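PDB 1VLP: nicotinate phosphoribosyltransferase from Saccharomyces cerevisiae, which catalyses the first step of NAD biosynthesis from nicotinic acid, the ATP-dependent formation of nicotinate ribonucleotide from nicotinate and phosphoribosyl diphosphate. Local coordinates for residues A[242-247]-A[306-311]. Numbering follows the deposited sequence.
Sequences VAHEWV and RQDSGD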
ATOM      1  N   VAL A 242      -2.134  -8.933  -1.863  1.00 20.51           N
ATOM      2  CA  VAL A 242      -1.739  -9.110  -0.474  1.00 18.55           C
ATOM      3  C   VAL A 242      -0.613  -8.096  -0.102  1.00 18.38           C
ATOM      4  O   VAL A 242       0.170  -7.650  -0.965  1.00 15.72           O
ATOM      5  CB  VAL A 242      -1.294 -10.543  -0.238  1.00 19.40           C
ATOM      6  CG1 VAL A 242       0.124 -10.772  -0.820  1.00 23.06           C
ATOM      7  CG2 VAL A 242      -1.393 -10.873   1.255  1.00 19.93           C
ATOM      8  N   ALA A 243      -0.521  -7.722   1.186  1.00 16.28           N
ATOM      9  CA  ALA A 243       0.528  -6.813   1.650  1.00 14.37           C
ATOM     10  C   ALA A 243       1.522  -7.601   2.516  1.00  7.31           C
ATOM     11  O   ALA A 243       1.205  -8.699   2.947  1.00  7.02           O
ATOM     12  CB  ALA A 243      -0.068  -5.672   2.488  1.00 16.16           C
ATOM     13  N   HIS A 244       2.689  -7.035   2.771  1.00  8.02           N
ATOM     14  CA  HIS A 244       3.697  -7.701   3.638  1.00  5.00           C
ATOM     15  C   HIS A 244       3.151  -8.045   4.988  1.00  4.36           C
ATOM     16  O   HIS A 244       3.534  -9.076   5.540  1.00  2.82           O
ATOM     17  CB  HIS A 244       4.974  -6.880   3.822  1.00  6.07           C
ATOM     18  CG  HIS A 244       5.734  -6.629   2.560  1.00 11.12           C
ATOM     19  ND1 HIS A 244       6.404  -7.621   1.877  1.00 12.31           N
ATOM     20  CD2 HIS A 244       5.886  -5.494   1.830  1.00  9.25           C
ATOM     21  CE1 HIS A 244       6.962  -7.094   0.795  1.00 12.33           C
ATOM     22  NE2 HIS A 244       6.667  -5.802   0.750  1.00 14.34           N
ATOM     23  N   GLU A 245       2.245  -7.205   5.506  1.00  5.16           N
ATOM     24  CA  GLU A 245       1.792  -7.364   6.888  1.00  7.32           C
ATOM     25  C   GLU A 245       1.075  -8.700   7.107  1.00  4.43           C
ATOM     26  O   GLU A 245       1.141  -9.280   8.188  1.00  6.13           O
ATOM     27  CB  GLU A 245       0.991  -6.142   7.346  1.00  8.89           C
ATOM     28  CG  GLU A 245      -0.312  -5.943   6.805  1.00 11.38           C
ATOM     29  CD  GLU A 245      -1.080  -4.753   7.507  1.00 12.75           C
ATOM     30  OE1 GLU A 245      -1.280  -4.852   8.740  1.00 25.12           O
ATOM     31  OE2 GLU A 245      -1.535  -3.854   6.808  1.00 21.31           O
ATOM     32  N   TRP A 246       0.517  -9.274   6.032  1.00  2.64           N
ATOM     33  CA  TRP A 246      -0.088 -10.594   6.089  1.00  3.29           C
ATOM     34  C   TRP A 246       0.885 -11.658   6.473  1.00  3.92           C
ATOM     35  O   TRP A 246       0.705 -12.284   7.515  1.00  2.00           O
ATOM     36  CB  TRP A 246      -0.812 -10.927   4.771  1.00  7.45           C
ATOM     37  CG  TRP A 246      -1.537 -12.214   4.820  1.00  3.01           C
ATOM     38  CD1 TRP A 246      -1.299 -13.303   4.030  1.00  8.45           C
ATOM     39  CD2 TRP A 246      -2.643 -12.572   5.666  1.00  5.85           C
ATOM     40  NE1 TRP A 246      -2.160 -14.298   4.344  1.00  4.63           N
ATOM     41  CE2 TRP A 246      -3.000 -13.895   5.334  1.00  6.26           C
ATOM     42  CE3 TRP A 246      -3.368 -11.906   6.679  1.00  4.61           C
ATOM     43  CZ2 TRP A 246      -4.043 -14.581   5.980  1.00  9.83           C
ATOM     44  CZ3 TRP A 246      -4.396 -12.581   7.312  1.00  6.80           C
ATOM     45  CH2 TRP A 246      -4.725 -13.888   6.967  1.00  6.11           C
ATOM     46  N   VAL A 247       1.922 -11.927   5.675  1.00  3.00           N
ATOM     47  CA  VAL A 247       2.832 -13.023   6.097  1.00  4.85           C
ATOM     48  C   VAL A 247       3.628 -12.679   7.361  1.00  2.13           C
ATOM     49  O   VAL A 247       3.958 -13.574   8.106  1.00  3.68           O
ATOM     50  CB  VAL A 247       3.769 -13.609   4.974  1.00  8.05           C
ATOM     51  CG1 VAL A 247       4.825 -12.655   4.575  1.00 11.32           C
ATOM     52  CG2 VAL A 247       4.399 -14.979   5.452  1.00  5.80           C
ATOM     53  N   ARG A 306       4.174  -9.952  -7.244  1.00  3.63           N
ATOM     54  CA  ARG A 306       4.406  -8.482  -7.100  1.00  9.39           C
ATOM     55  C   ARG A 306       5.876  -8.260  -6.666  1.00  8.08           C
ATOM     56  O   ARG A 306       6.350  -8.853  -5.669  1.00 10.56           O
ATOM     57  CB  ARG A 306       3.398  -7.811  -6.111  1.00  9.31           C
ATOM     58  CG  ARG A 306       3.443  -6.224  -6.086  1.00 12.13           C
ATOM     59  CD  ARG A 306       2.426  -5.678  -5.009  1.00 17.85           C
ATOM     60  NE  ARG A 306       3.106  -4.713  -4.125  1.00 24.20           N
ATOM     61  CZ  ARG A 306       2.874  -4.564  -2.830  1.00 32.05           C
ATOM     62  NH1 ARG A 306       1.937  -5.280  -2.200  1.00 28.28           N
ATOM     63  NH2 ARG A 306       3.576  -3.660  -2.155  1.00 45.72           N
ATOM     64  N   GLN A 307       6.588  -7.430  -7.442  1.00  8.03           N
ATOM     65  CA  GLN A 307       7.980  -7.057  -7.182  1.00  7.97           C
ATOM     66  C   GLN A 307       7.985  -5.713  -6.386  1.00  9.42           C
ATOM     67  O   GLN A 307       7.423  -4.726  -6.834  1.00 12.39           O
ATOM     68  CB  GLN A 307       8.751  -6.958  -8.474  1.00  7.16           C
ATOM     69  CG  GLN A 307      10.254  -6.656  -8.336  1.00  7.43           C
ATOM     70  CD  GLN A 307      10.571  -5.207  -8.144  1.00 11.84           C
ATOM     71  OE1 GLN A 307      10.063  -4.333  -8.879  1.00  9.81           O
ATOM     72  NE2 GLN A 307      11.468  -4.926  -7.197  1.00 12.17           N
ATOM     73  N   ASP A 308       8.563  -5.729  -5.193  1.00  8.87           N
ATOM     74  CA  ASP A 308       8.482  -4.620  -4.277  1.00 10.15           C
ATOM     75  C   ASP A 308       9.830  -4.206  -3.679  1.00 12.66           C
ATOM     76  O   ASP A 308       9.874  -3.199  -2.948  1.00 13.56           O
ATOM     77  CB  ASP A 308       7.538  -5.002  -3.141  1.00 12.16           C
ATOM     78  CG  ASP A 308       6.985  -3.789  -2.393  1.00 20.58           C
ATOM     79  OD1 ASP A 308       6.609  -2.778  -3.045  1.00 21.49           O
ATOM     80  OD2 ASP A 308       6.913  -3.893  -1.150  1.00 20.39           O
ATOM     81  N   SER A 309      10.881  -4.998  -3.894  1.00 11.03           N
ATOM     82  CA  SER A 309      12.220  -4.634  -3.442  1.00 11.38           C
ATOM     83  C   SER A 309      13.322  -5.292  -4.244  1.00 11.29           C
ATOM     84  O   SER A 309      13.100  -6.210  -5.037  1.00 10.60           O
ATOM     85  CB  SER A 309      12.442  -5.010  -1.979  1.00 11.79           C
ATOM     86  OG  SER A 309      12.467  -6.418  -1.793  1.00 11.54           O
ATOM     87  N   GLY A 310      14.543  -4.823  -4.024  1.00 12.53           N
ATOM     88  CA  GLY A 310      15.678  -5.368  -4.728  1.00 11.79           C
ATOM     89  C   GLY A 310      15.763  -4.833  -6.128  1.00  8.71           C
ATOM     90  O   GLY A 310      15.063  -3.912  -6.495  1.00 12.31           O
ATOM     91  N   ASP A 311      16.615  -5.436  -6.929  1.00  9.49           N
ATOM     92  CA  ASP A 311      16.789  -5.038  -8.328  1.00  9.77           C
ATOM     93  C   ASP A 311      15.727  -5.667  -9.230  1.00  5.71           C
ATOM     94  O   ASP A 311      15.650  -6.912  -9.322  1.00  5.86           O
ATOM     95  CB  ASP A 311      18.169  -5.441  -8.814  1.00 14.36           C
ATOM     96  CG  ASP A 311      18.447  -4.916 -10.212  1.00 19.68           C
ATOM     97  OD1 ASP A 311      18.097  -5.607 -11.168  1.00 13.96           O
ATOM     98  OD2 ASP A 311      18.957  -3.781 -10.359  1.00 26.15           O
TER
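The H244 imidazole presents its edge to the carboxylate of D308, with OD2 in the ring plane, and NE2 donates to it over 2.7 Å with an N-H...O angle of 160°. The donor approaches OD2 from its anti side, somewhat out of the carboxylate plane, and ring and carboxylate are turned 28° apart. The other ring nitrogen, ND1, is hydrogen-bonded to T284 OG1, so both nitrogens are engaged and the rotation of the ring is fixed. The other carboxylate oxygen, D308 OD1, receives a weak hydrogen bond from R306 NH2 at 3.3 Å, part of a salt bridge. D308 thus links imidazole and guanidinium. The R306 side chain runs out from strand 304-307, extended at first with CG anti to the backbone N (chi1 -171°), then bends at chi3; the edge of its guanidinium faces V242 O, 3.2 Å from NH1, while NE is hydrogen-bonded to S339 OG. R306 probably binds nicotinate, and H244 is the probable autophosphorylation site, unmodified here, so the contact probably lies within the active site. L281 of the adjacent parallel strand 279-281 touches V242, H244, R306 and D308, whereas A243 packs on Y27 of helix 26-38.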